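Side-chain contacts in pyruvate kinase (Pyrobaculum aerophilum, PDB 3QTG), which catalyses the last step of glycolysis, passing the phosphoryl group of phosphoenolpyruvate to ADP to give pyruvate and ATP with the help of a divalent metal ion: residues E34-K37 with F38-V42; E56-F59 with R60-V64; A125-Q128 with N129-I132; D210-S213 with V214-L217; Q270-I273 with V274-L278. All blocks are in the same frame, centred on the assembly; numbering follows the deposited sequence.

Contact 1 (E34-K37 with F38-V42); sequences ELIK and FLDLV
Leu35 and Leu39 meet one helical turn apart, CG of Leu35 lying 4.0 Å from CD1 of Leu39. The two first torsions differ: Leu35 sends CG anti to its own N (chi1 -174°), whereas Leu39 keeps CG anti to its carbonyl carbon (chi1 -66°), and the side chains meet at a slant. The backbone bond from Leu39 N to Leu35 O joins the same two residues. Ile36 and Asp40 instead run side by side in the same direction, with Ile36 CG2 3.8 Å from Asp40 OD2, alongside the bond from Asp40 N to Ile36 O (2.9 Å). Lys37, bent at chi2 and chi4, brings NZ to 4.5 Å from Asp40 OD2, too far for a salt bridge though the charges probably still attract. OD1 of Asp40 is hydrogen-bonded to Tyr67. With an alanine in place of Asp40, the Tyr67 hydroxyl would probably lose this partner and Lys37 this opposite charge. A type I beta turn runs from Leu39 to Val42, and Leu41 CD1 rests 3.4 Å from Lys37 O. In the barrel domain, Phe38 and Leu41 pack on helix 331-343, Phe38 and Val42 reach Ala21 of strand 18-22, and Leu39 and Asp40 face helix 54-71.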
loop_
_atom_site.group_PDB
_atom_site.type_symbol
_atom_site.label_atom_id
_atom_site.label_comp_id
_atom_site.label_asym_id
_atom_site.label_seq_id
_atom_site.Cartn_x
_atom_site.Cartn_y
_atom_site.Cartn_z
ATOM N N GLU A 34 -48.346 -3.822 -22.195
ATOM C CA GLU A 34 -47.051 -3.293 -22.624
ATOM C C GLU A 34 -46.450 -2.448 -21.515
ATOM O O GLU A 34 -45.244 -2.483 -21.291
ATOM C CB GLU A 34 -47.219 -2.388 -23.861
ATOM C CG GLU A 34 -47.552 -3.068 -25.194
ATOM C CD GLU A 34 -47.728 -2.059 -26.343
ATOM O OE1 GLU A 34 -48.721 -1.299 -26.338
ATOM O OE2 GLU A 34 -46.869 -2.023 -27.253
ATOM N N LEU A 35 -47.314 -1.707 -20.817
ATOM C CA LEU A 35 -46.908 -0.845 -19.712
ATOM C C LEU A 35 -46.274 -1.646 -18.573
ATOM O O LEU A 35 -45.236 -1.250 -18.035
ATOM C CB LEU A 35 -48.088 -0.009 -19.205
ATOM C CG LEU A 35 -47.772 1.052 -18.139
ATOM C CD1 LEU A 35 -46.821 2.126 -18.669
ATOM C CD2 LEU A 35 -49.063 1.670 -17.592
ATOM N N ILE A 36 -46.887 -2.775 -18.223
ATOM C CA ILE A 36 -46.349 -3.655 -17.181
ATOM C C ILE A 36 -44.916 -4.090 -17.516
ATOM O O ILE A 36 -44.013 -3.965 -16.684
ATOM C CB ILE A 36 -47.245 -4.906 -16.942
ATOM C CG1 ILE A 36 -48.578 -4.503 -16.296
ATOM C CG2 ILE A 36 -46.514 -5.941 -16.086
ATOM C CD1 ILE A 36 -49.564 -5.650 -16.119
ATOM N N LYS A 37 -44.720 -4.592 -18.734
ATOM C CA LYS A 37 -43.415 -5.082 -19.174
ATOM C C LYS A 37 -42.357 -3.965 -19.242
ATOM O O LYS A 37 -41.166 -4.234 -19.131
ATOM C CB LYS A 37 -43.533 -5.828 -20.516
ATOM C CG LYS A 37 -44.207 -7.203 -20.413
ATOM C CD LYS A 37 -43.347 -8.228 -19.642
ATOM C CE LYS A 37 -44.026 -9.623 -19.522
ATOM N NZ LYS A 37 -44.976 -9.730 -18.372
ATOM N N PHE A 38 -42.819 -2.726 -19.413
ATOM C CA PHE A 38 -41.963 -1.535 -19.449
ATOM C C PHE A 38 -41.483 -1.134 -18.037
ATOM O O PHE A 38 -40.280 -0.895 -17.811
ATOM C CB PHE A 38 -42.726 -0.379 -20.112
ATOM C CG PHE A 38 -41.939 0.893 -20.224
ATOM C CD1 PHE A 38 -41.094 1.105 -21.307
ATOM C CD2 PHE A 38 -42.056 1.886 -19.261
ATOM C CE1 PHE A 38 -40.362 2.274 -21.428
ATOM C CE2 PHE A 38 -41.327 3.064 -19.372
ATOM C CZ PHE A 38 -40.474 3.260 -20.465
ATOM N N LEU A 39 -42.427 -1.080 -17.098
ATOM C CA LEU A 39 -42.146 -0.684 -15.723
ATOM C C LEU A 39 -41.408 -1.761 -14.942
ATOM O O LEU A 39 -40.720 -1.459 -13.962
ATOM C CB LEU A 39 -43.435 -0.258 -15.006
ATOM C CG LEU A 39 -44.075 1.014 -15.583
ATOM C CD1 LEU A 39 -45.401 1.331 -14.930
ATOM C CD2 LEU A 39 -43.132 2.217 -15.479
ATOM N N ASP A 40 -41.569 -3.015 -15.372
ATOM C CA ASP A 40 -40.804 -4.146 -14.840
ATOM C C ASP A 40 -39.308 -3.980 -15.090
ATOM O O ASP A 40 -38.485 -4.629 -14.451
ATOM C CB ASP A 40 -41.251 -5.452 -15.497
ATOM C CG ASP A 40 -42.519 -6.047 -14.870
ATOM O OD1 ASP A 40 -43.068 -5.503 -13.870
ATOM O OD2 ASP A 40 -42.966 -7.087 -15.405
ATOM N N LEU A 41 -38.971 -3.122 -16.039
ATOM C CA LEU A 41 -37.596 -2.954 -16.464
ATOM C C LEU A 41 -36.983 -1.639 -15.995
ATOM O O LEU A 41 -35.862 -1.307 -16.394
ATOM C CB LEU A 41 -37.477 -3.104 -17.995
ATOM C CG LEU A 41 -37.558 -4.548 -18.511
ATOM C CD1 LEU A 41 -37.895 -4.606 -20.009
ATOM C CD2 LEU A 41 -36.273 -5.325 -18.219
ATOM N N VAL A 42 -37.718 -0.889 -15.173
ATOM C CA VAL A 42 -37.214 0.383 -14.634
ATOM C C VAL A 42 -37.208 0.386 -13.107
ATOM O O VAL A 42 -37.912 -0.408 -12.463
ATOM C CB VAL A 42 -37.947 1.652 -15.223
ATOM C CG1 VAL A 42 -38.092 1.531 -16.719
ATOM C CG2 VAL A 42 -39.341 1.889 -14.565
#

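Contact 2 (E56-F59 with R60-V64); sequences EVKF and RIEAV
Glu56 and Arg60 form an i to i+4 stack of charged groups along helix 54-71, on the outside of the barrel. Both side chains run the same way. Arg60 CG is anti to the carbonyl carbon (chi1 -74°) and the chain runs extended from CG to NE, which lays the guanidinium below Glu56, whose CB sits 4.0 Å from its plane and over its centre; the carboxylate is turned only 27° from that plane. Glu56 OE1 comes to 4.1 Å from Arg60 NH2 but lies well out of the guanidinium plane, so the charges probably attract across the face, with no N-H pointing at the oxygen. Arg60 NH2 forms a salt bridge with Asp28, and Glu56 OE1 accepts a hydrogen bond from Ser53 N. A leucine in place of Arg60 would probably leave Asp28 without its mate and strip Glu56 of the flat group beneath it. The helix is the crossover of a beta-alpha-beta unit between strands 44-48 and 76-80 of the TIM barrel. On its inner side Val57 CG1 touches Ile61 CD1 at 4.0 Å, and both residues pack on Ile47. Where Lys58 and Glu62 cross, Lys58 CG lies 3.6 Å from Glu62 OE1.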
loop_
_atom_site.group_PDB
_atom_site.type_symbol
_atom_site.label_atom_id
_atom_site.label_comp_id
_atom_site.label_asym_id
_atom_site.label_seq_id
_atom_site.Cartn_x
_atom_site.Cartn_y
_atom_site.Cartn_z
ATOM N N GLU A 56 -51.330 15.508 -17.240
ATOM C CA GLU A 56 -50.420 14.477 -17.753
ATOM C C GLU A 56 -49.514 13.949 -16.628
ATOM O O GLU A 56 -49.327 12.743 -16.488
ATOM C CB GLU A 56 -49.575 15.028 -18.891
ATOM C CG GLU A 56 -50.337 15.251 -20.181
ATOM C CD GLU A 56 -49.454 15.801 -21.277
ATOM O OE1 GLU A 56 -48.417 16.434 -20.961
ATOM O OE2 GLU A 56 -49.795 15.598 -22.459
ATOM N N VAL A 57 -48.967 14.868 -15.833
ATOM C CA VAL A 57 -48.171 14.525 -14.658
ATOM C C VAL A 57 -48.986 13.665 -13.699
ATOM O O VAL A 57 -48.535 12.597 -13.289
ATOM C CB VAL A 57 -47.670 15.784 -13.916
ATOM C CG1 VAL A 57 -46.863 15.400 -12.705
ATOM C CG2 VAL A 57 -46.840 16.651 -14.831
ATOM N N LYS A 58 -50.191 14.135 -13.369
ATOM C CA LYS A 58 -51.099 13.457 -12.444
ATOM C C LYS A 58 -51.419 12.021 -12.869
ATOM O O LYS A 58 -51.313 11.102 -12.056
ATOM C CB LYS A 58 -52.394 14.280 -12.265
ATOM C CG LYS A 58 -53.297 13.821 -11.137
ATOM C CD LYS A 58 -54.406 14.861 -10.831
ATOM C CE LYS A 58 -55.408 14.328 -9.818
ATOM N NZ LYS A 58 -54.776 13.962 -8.512
ATOM N N PHE A 59 -51.812 11.852 -14.136
ATOM C CA PHE A 59 -52.185 10.555 -14.725
ATOM C C PHE A 59 -51.007 9.580 -14.873
ATOM O O PHE A 59 -51.184 8.368 -14.725
ATOM C CB PHE A 59 -52.912 10.779 -16.073
ATOM C CG PHE A 59 -52.495 9.827 -17.184
ATOM C CD1 PHE A 59 -51.536 10.210 -18.127
ATOM C CD2 PHE A 59 -53.082 8.564 -17.308
ATOM C CE1 PHE A 59 -51.148 9.347 -19.160
ATOM C CE2 PHE A 59 -52.696 7.684 -18.339
ATOM C CZ PHE A 59 -51.723 8.080 -19.264
ATOM N N ARG A 60 -49.819 10.102 -15.181
ATOM C CA ARG A 60 -48.618 9.265 -15.309
ATOM C C ARG A 60 -48.184 8.727 -13.936
ATOM O O ARG A 60 -47.930 7.529 -13.773
ATOM C CB ARG A 60 -47.482 10.034 -15.996
ATOM C CG ARG A 60 -47.682 10.214 -17.509
ATOM C CD ARG A 60 -46.819 11.324 -18.092
ATOM N NE ARG A 60 -47.094 11.554 -19.518
ATOM C CZ ARG A 60 -46.614 12.573 -20.227
ATOM N NH1 ARG A 60 -45.815 13.468 -19.668
ATOM N NH2 ARG A 60 -46.918 12.698 -21.513
ATOM N N ILE A 61 -48.126 9.622 -12.955
ATOM C CA ILE A 61 -47.830 9.261 -11.582
ATOM C C ILE A 61 -48.818 8.222 -11.052
ATOM O O ILE A 61 -48.398 7.231 -10.447
ATOM C CB ILE A 61 -47.768 10.511 -10.674
ATOM C CG1 ILE A 61 -46.552 11.364 -11.069
ATOM C CG2 ILE A 61 -47.764 10.110 -9.183
ATOM C CD1 ILE A 61 -46.189 12.495 -10.111
ATOM N N GLU A 62 -50.115 8.428 -11.302
ATOM C CA GLU A 62 -51.152 7.447 -10.910
ATOM C C GLU A 62 -50.921 6.051 -11.506
ATOM O O GLU A 62 -51.080 5.046 -10.823
ATOM C CB GLU A 62 -52.565 7.951 -11.271
ATOM C CG GLU A 62 -53.223 8.837 -10.208
ATOM C CD GLU A 62 -54.382 9.660 -10.769
ATOM O OE1 GLU A 62 -54.178 10.349 -11.790
ATOM O OE2 GLU A 62 -55.497 9.630 -10.194
ATOM N N ALA A 63 -50.559 5.993 -12.781
ATOM C CA ALA A 63 -50.238 4.722 -13.433
ATOM C C ALA A 63 -48.985 4.061 -12.821
ATOM O O ALA A 63 -48.898 2.828 -12.700
ATOM C CB ALA A 63 -50.046 4.938 -14.930
ATOM N N VAL A 64 -48.024 4.896 -12.431
ATOM C CA VAL A 64 -46.800 4.422 -11.779
ATOM C C VAL A 64 -47.125 3.808 -10.411
ATOM O O VAL A 64 -46.698 2.689 -10.113
ATOM C CB VAL A 64 -45.757 5.576 -11.668
ATOM C CG1 VAL A 64 -44.663 5.281 -10.610
ATOM C CG2 VAL A 64 -45.168 5.874 -13.050
#

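Contact 3 (A125-Q128 with N129-I132); sequences AVEQ and NDVI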
loop_
_atom_site.group_PDB
_atom_site.type_symbol
_atom_site.label_atom_id
_atom_site.label_comp_id
_atom_site.label_asym_id
_atom_site.label_seq_id
_atom_site.Cartn_x
_atom_site.Cartn_y
_atom_site.Cartn_z
ATOM N N ALA A 125 -23.758 38.484 -21.258
ATOM C CA ALA A 125 -22.982 37.249 -21.442
ATOM C C ALA A 125 -22.141 37.210 -22.736
ATOM O O ALA A 125 -21.148 36.477 -22.811
ATOM C CB ALA A 125 -23.904 36.031 -21.377
ATOM N N VAL A 126 -22.543 37.980 -23.747
ATOM C CA VAL A 126 -21.960 37.893 -25.084
ATOM C C VAL A 126 -20.769 38.839 -25.297
ATOM O O VAL A 126 -20.834 40.036 -24.975
ATOM C CB VAL A 126 -23.039 38.108 -26.215
ATOM C CG1 VAL A 126 -22.380 38.235 -27.593
ATOM C CG2 VAL A 126 -24.063 36.971 -26.230
ATOM N N GLU A 127 -19.690 38.275 -25.846
ATOM C CA GLU A 127 -18.516 39.029 -26.290
ATOM C C GLU A 127 -18.244 38.728 -27.762
ATOM O O GLU A 127 -18.738 37.738 -28.316
ATOM C CB GLU A 127 -17.273 38.636 -25.473
ATOM C CG GLU A 127 -17.400 38.850 -23.981
ATOM C CD GLU A 127 -16.227 38.247 -23.216
ATOM O OE1 GLU A 127 -16.114 36.994 -23.147
ATOM O OE2 GLU A 127 -15.402 39.041 -22.688
ATOM N N GLN A 128 -17.423 39.569 -28.379
ATOM C CA GLN A 128 -16.929 39.310 -29.730
ATOM C C GLN A 128 -16.260 37.944 -29.854
ATOM O O GLN A 128 -15.488 37.545 -28.988
ATOM C CB GLN A 128 -15.955 40.391 -30.151
ATOM C CG GLN A 128 -15.942 40.592 -31.647
ATOM C CD GLN A 128 -15.010 41.681 -32.056
ATOM O OE1 GLN A 128 -15.052 42.786 -31.515
ATOM N NE2 GLN A 128 -14.137 41.378 -33.013
ATOM N N ASN A 129 -16.580 37.244 -30.941
ATOM C CA ASN A 129 -16.110 35.873 -31.235
ATOM C C ASN A 129 -16.828 34.745 -30.504
ATOM O O ASN A 129 -16.511 33.585 -30.738
ATOM C CB ASN A 129 -14.581 35.714 -31.109
ATOM C CG ASN A 129 -13.827 36.691 -31.987
ATOM O OD1 ASN A 129 -13.076 37.540 -31.488
ATOM N ND2 ASN A 129 -14.048 36.607 -33.300
ATOM N N ASP A 130 -17.807 35.077 -29.660
ATOM C CA ASP A 130 -18.683 34.057 -29.086
ATOM C C ASP A 130 -19.567 33.511 -30.174
ATOM O O ASP A 130 -19.824 34.204 -31.163
ATOM C CB ASP A 130 -19.590 34.631 -27.993
ATOM C CG ASP A 130 -18.934 34.641 -26.633
ATOM O OD1 ASP A 130 -18.039 33.790 -26.385
ATOM O OD2 ASP A 130 -19.317 35.501 -25.812
ATOM N N VAL A 131 -20.064 32.297 -29.965
ATOM C CA VAL A 131 -20.980 31.642 -30.895
ATOM C C VAL A 131 -22.369 31.482 -30.246
ATOM O O VAL A 131 -22.509 30.945 -29.133
ATOM C CB VAL A 131 -20.443 30.271 -31.342
ATOM C CG1 VAL A 131 -21.431 29.561 -32.262
ATOM C CG2 VAL A 131 -19.024 30.422 -32.004
ATOM N N ILE A 132 -23.380 31.964 -30.962
ATOM C CA ILE A 132 -24.749 31.951 -30.507
ATOM C C ILE A 132 -25.436 30.731 -31.117
ATOM O O ILE A 132 -25.294 30.477 -32.303
ATOM C CB ILE A 132 -25.459 33.252 -30.935
ATOM C CG1 ILE A 132 -24.911 34.441 -30.134
ATOM C CG2 ILE A 132 -26.982 33.127 -30.782
ATOM C CD1 ILE A 132 -25.202 35.735 -30.809
#
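Asp130 reaches back over the turn to Glu127: its OD2 accepts the backbone N-H of Glu127 at 2.8 Å in a nearly straight bond. The N-H arrives on the anti side of the carboxylate and 33° out of its plane. Holding CG anti to the carbonyl carbon (chi1 -86°) is what swings OD2 of Asp130 back to Glu127 N. Asp130 CB lies 3.2 Å from Glu127 O. That same carbonyl takes the return bond from Asp130 N, 3.1 Å long. The two residues are thus tied twice, once by side chain and once by backbone, around a type II beta turn from Glu127 to Asp130. This turn leads from helix 120-125 into strand 131-134 of the mixed sheet that stands apart from the TIM barrel. Glu127 OE1 and Asp130 OD2 lie 4.4 Å apart, a likely repulsion that Lys172, in salt bridges with both, probably offsets. Val126, buried, packs on Val143 and Val169. The outer side is much looser: Gln128 and Asn129, both exposed at the corner of the turn, point the same way with their amides 50° apart, and Gln128 CG stays 4.2 Å from Asn129 OD1.

Contact 4 (D210-S213 with V214-L217); sequences DVDS and VRSL
Val211 and Arg215 share one side of helix 208-220, the crossover of a beta-alpha-beta unit linking strands 199-202 and 226-231 in the TIM barrel. Among the charged groups, Arg215 NH1 makes a long salt bridge of 3.9 Å with Asp212 OD1. The oxygen lies at the guanidinium edge, in its plane, although the carboxylate itself is turned 47° away. The chain of Arg215 is extended from CG to NE and then turns its guanidinium at the last torsion (chi4 94°), which brings NH1 round to Asp212, while NH2 is gripped by Asp248 and the carbonyl of Cys246. In van der Waals contact, Val211 CG1 lies 3.8 Å from Arg215 NH1, the two side chains running alongside each other; apolar packing sets Val211 and Val214 on Ile202, and Leu217 turns to helix 181-190. The backbone supplies the usual i to i+4 ladder, with Arg215 N to Val211 O at 3.0 Å and the first rung, Val214 N to Asp210 O, weak. A hydroxyl adds one further bond: Ser216 OG, anti to its carbonyl carbon, gives a 2.8 Å hydrogen bond to Asp212 O, and it reaches that oxygen from the face opposite Ser216 N, which bonds at 2.9 Å.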
loop_
_atom_site.group_PDB
_atom_site.type_symbol
_atom_site.label_atom_id
_atom_site.label_comp_id
_atom_site.label_asym_id
_atom_site.label_seq_id
_atom_site.Cartn_x
_atom_site.Cartn_y
_atom_site.Cartn_z
ATOM N N ASP A 210 -28.566 29.119 -5.595
ATOM C CA ASP A 210 -29.582 28.626 -6.533
ATOM C C ASP A 210 -30.281 27.355 -6.031
ATOM O O ASP A 210 -31.509 27.248 -6.075
ATOM C CB ASP A 210 -28.934 28.336 -7.886
ATOM C CG ASP A 210 -28.699 29.595 -8.713
ATOM O OD1 ASP A 210 -29.373 30.619 -8.473
ATOM O OD2 ASP A 210 -27.848 29.547 -9.624
ATOM N N VAL A 211 -29.482 26.403 -5.554
ATOM C CA VAL A 211 -29.995 25.133 -5.039
ATOM C C VAL A 211 -30.859 25.338 -3.774
ATOM O O VAL A 211 -31.964 24.801 -3.681
ATOM C CB VAL A 211 -28.842 24.122 -4.789
ATOM C CG1 VAL A 211 -29.384 22.769 -4.367
ATOM C CG2 VAL A 211 -27.993 23.974 -6.042
ATOM N N ASP A 212 -30.341 26.131 -2.837
ATOM C CA ASP A 212 -31.032 26.497 -1.593
ATOM C C ASP A 212 -32.390 27.170 -1.819
ATOM O O ASP A 212 -33.325 26.965 -1.039
ATOM C CB ASP A 212 -30.155 27.437 -0.748
ATOM C CG ASP A 212 -28.898 26.764 -0.197
ATOM O OD1 ASP A 212 -28.668 25.549 -0.438
ATOM O OD2 ASP A 212 -28.121 27.473 0.488
ATOM N N SER A 213 -32.489 27.976 -2.875
ATOM C CA SER A 213 -33.733 28.671 -3.220
ATOM C C SER A 213 -34.810 27.696 -3.623
ATOM O O SER A 213 -35.967 27.867 -3.269
ATOM C CB SER A 213 -33.500 29.655 -4.356
ATOM O OG SER A 213 -32.630 30.677 -3.912
ATOM N N VAL A 214 -34.427 26.670 -4.375
ATOM C CA VAL A 214 -35.378 25.625 -4.736
ATOM C C VAL A 214 -35.724 24.811 -3.477
ATOM O O VAL A 214 -36.873 24.426 -3.282
ATOM C CB VAL A 214 -34.867 24.751 -5.911
ATOM C CG1 VAL A 214 -35.813 23.580 -6.190
ATOM C CG2 VAL A 214 -34.724 25.609 -7.163
ATOM N N ARG A 215 -34.737 24.595 -2.608
ATOM C CA ARG A 215 -34.986 23.863 -1.368
ATOM C C ARG A 215 -36.012 24.555 -0.472
ATOM O O ARG A 215 -36.932 23.901 0.028
ATOM C CB ARG A 215 -33.691 23.564 -0.609
ATOM C CG ARG A 215 -33.026 22.276 -1.038
ATOM C CD ARG A 215 -32.232 21.631 0.107
ATOM N NE ARG A 215 -31.431 20.492 -0.367
ATOM C CZ ARG A 215 -30.160 20.598 -0.733
ATOM N NH1 ARG A 215 -29.547 21.779 -0.660
ATOM N NH2 ARG A 215 -29.494 19.535 -1.161
ATOM N N SER A 216 -35.870 25.873 -0.305
ATOM C CA SER A 216 -36.808 26.689 0.494
ATOM C C SER A 216 -38.193 26.728 -0.125
ATOM O O SER A 216 -39.186 26.632 0.584
ATOM C CB SER A 216 -36.317 28.132 0.649
ATOM O OG SER A 216 -34.927 28.190 0.863
ATOM N N LEU A 217 -38.257 26.896 -1.443
ATOM C CA LEU A 217 -39.526 26.822 -2.149
ATOM C C LEU A 217 -40.233 25.468 -1.967
ATOM O O LEU A 217 -41.446 25.438 -1.714
ATOM C CB LEU A 217 -39.350 27.146 -3.636
ATOM C CG LEU A 217 -40.645 27.023 -4.451
ATOM C CD1 LEU A 217 -41.675 28.077 -4.011
ATOM C CD2 LEU A 217 -40.374 27.086 -5.962
#

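Contact 5 (Q270-I273 with V274-L278); sequences QRRI and VHTSL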
loop_
_atom_site.group_PDB
_atom_site.type_symbol
_atom_site.label_atom_id
_atom_site.label_comp_id
_atom_site.label_asym_id
_atom_site.label_seq_id
_atom_site.Cartn_x
_atom_site.Cartn_y
_atom_site.Cartn_z
ATOM N N GLN A 270 -17.559 14.453 -18.202
ATOM C CA GLN A 270 -18.342 13.389 -17.583
ATOM C C GLN A 270 -17.542 12.680 -16.487
ATOM O O GLN A 270 -18.029 12.478 -15.373
ATOM C CB GLN A 270 -18.785 12.362 -18.628
ATOM C CG GLN A 270 -19.546 11.180 -18.013
ATOM C CD GLN A 270 -20.133 10.228 -19.051
ATOM O OE1 GLN A 270 -20.632 10.656 -20.103
ATOM N NE2 GLN A 270 -20.073 8.936 -18.765
ATOM N N ARG A 271 -16.312 12.292 -16.812
ATOM C CA ARG A 271 -15.475 11.603 -15.840
ATOM C C ARG A 271 -15.250 12.476 -14.610
ATOM O O ARG A 271 -15.380 12.000 -13.490
ATOM C CB ARG A 271 -14.148 11.187 -16.485
ATOM C CG ARG A 271 -13.299 10.324 -15.631
ATOM C CD ARG A 271 -11.908 10.158 -16.244
ATOM N NE ARG A 271 -11.899 9.195 -17.336
ATOM C CZ ARG A 271 -10.790 8.746 -17.918
ATOM N NH1 ARG A 271 -9.602 9.180 -17.515
ATOM N NH2 ARG A 271 -10.866 7.855 -18.899
ATOM N N ARG A 272 -14.940 13.754 -14.813
ATOM C CA ARG A 272 -14.705 14.653 -13.685
ATOM C C ARG A 272 -15.954 14.860 -12.793
ATOM O O ARG A 272 -15.834 14.901 -11.565
ATOM C CB ARG A 272 -14.076 15.988 -14.137
ATOM C CG ARG A 272 -14.147 17.109 -13.076
ATOM C CD ARG A 272 -13.054 18.217 -13.258
ATOM N NE ARG A 272 -13.411 19.213 -14.282
ATOM C CZ ARG A 272 -13.029 19.167 -15.565
ATOM N NH1 ARG A 272 -12.272 18.165 -16.016
ATOM N NH2 ARG A 272 -13.414 20.126 -16.404
ATOM N N ILE A 273 -17.138 14.968 -13.395
ATOM C CA ILE A 273 -18.372 15.063 -12.600
ATOM C C ILE A 273 -18.613 13.806 -11.751
ATOM O O ILE A 273 -18.976 13.895 -10.562
ATOM C CB ILE A 273 -19.640 15.363 -13.454
ATOM C CG1 ILE A 273 -19.526 16.730 -14.171
ATOM C CG2 ILE A 273 -20.871 15.332 -12.544
ATOM C CD1 ILE A 273 -20.347 16.871 -15.463
ATOM N N VAL A 274 -18.428 12.642 -12.384
ATOM C CA VAL A 274 -18.616 11.334 -11.740
ATOM C C VAL A 274 -17.588 11.103 -10.611
ATOM O O VAL A 274 -17.976 10.775 -9.497
ATOM C CB VAL A 274 -18.582 10.166 -12.756
ATOM C CG1 VAL A 274 -18.668 8.801 -12.031
ATOM C CG2 VAL A 274 -19.731 10.296 -13.771
ATOM N N HIS A 275 -16.308 11.318 -10.893
ATOM C CA HIS A 275 -15.257 11.255 -9.866
ATOM C C HIS A 275 -15.546 12.178 -8.660
ATOM O O HIS A 275 -15.467 11.767 -7.515
ATOM C CB HIS A 275 -13.894 11.546 -10.503
ATOM C CG HIS A 275 -13.353 10.396 -11.310
ATOM N ND1 HIS A 275 -14.135 9.322 -11.703
ATOM C CD2 HIS A 275 -12.110 10.155 -11.803
ATOM C CE1 HIS A 275 -13.395 8.475 -12.398
ATOM N NE2 HIS A 275 -12.163 8.956 -12.476
ATOM N N THR A 276 -15.940 13.415 -8.927
ATOM C CA THR A 276 -16.261 14.351 -7.866
ATOM C C THR A 276 -17.454 13.938 -7.003
ATOM O O THR A 276 -17.394 14.050 -5.764
ATOM C CB THR A 276 -16.408 15.764 -8.442
ATOM O OG1 THR A 276 -15.192 16.083 -9.119
ATOM C CG2 THR A 276 -16.668 16.795 -7.357
ATOM N N SER A 277 -18.506 13.429 -7.635
ATOM C CA SER A 277 -19.692 12.986 -6.900
ATOM C C SER A 277 -19.404 11.785 -6.009
ATOM O O SER A 277 -19.863 11.760 -4.884
ATOM C CB SER A 277 -20.880 12.661 -7.831
ATOM O OG SER A 277 -21.214 13.769 -8.639
ATOM N N LEU A 278 -18.665 10.802 -6.538
ATOM C CA LEU A 278 -18.243 9.624 -5.786
ATOM C C LEU A 278 -17.367 10.002 -4.599
ATOM O O LEU A 278 -17.618 9.524 -3.502
ATOM C CB LEU A 278 -17.553 8.579 -6.688
ATOM C CG LEU A 278 -18.427 7.854 -7.729
ATOM C CD1 LEU A 278 -17.595 7.136 -8.770
ATOM C CD2 LEU A 278 -19.313 6.853 -7.032
#
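Arg271 and His275 are joined through the backbone of one continuous helix, 266-279, in which residues 270-273 pass straight into 274-278 with regular i to i+4 bonds. His275 N meets Arg271 O at 2.8 Å, and Val274 N meets Gln270 O in much the same way. The next two carbonyls, those of Arg272 and Ile273, each take two donors. Arg272 O is held by Thr276 N and by Thr276 OG1 (2.8 Å), which come from opposite faces of the carbonyl plane; Ile273 O is held likewise by Ser277 N and Ser277 OG (3.0 Å). Both hydroxyls lie anti to their carbonyl carbons, the turn that folds them back on the helix. This helix belongs to the TIM barrel, packing between strands 249-253 and 284-287: Ile273 and Ser277 touch both strands, and Thr276 leans on helix 240-245. Alongside the backbone bond, Arg271 and His275 make a CH-pi contact. CG of Arg271 stands over one face of the His275 ring, 3.8 Å from its centroid, 19° off the normal and shifted toward the rim on the NE2 side. The arginine then bends at chi3 (-78°), and its guanidinium ends only 21° from parallel to the ring. Beyond that bend it reaches the second subunit, where NH2 bonds Ser313 and NH1 the carbonyl of Glu346; His275 also packs on Gln348 of that subunit.

The five contacts follow one another along the chain, each closing before the next opens. Contacts 1, 2, 4 and 5 lie on helices 32-39, 54-71, 208-220 and 266-279 around the TIM barrel; contact 3 is the turn into strand 131-134 of the separate mixed sheet. Contacts 1 and 2 are neighbours, with centres about 15 Å apart and nearest atoms about 4 Å apart. Contacts 4 and 5 have centres about 23 Å apart, while contacts 1 and 3 are the most distant pair, about 46 Å between centres. Contact 5 alone meets another subunit, so it ties the barrel wall to the assembly of the homotetramer.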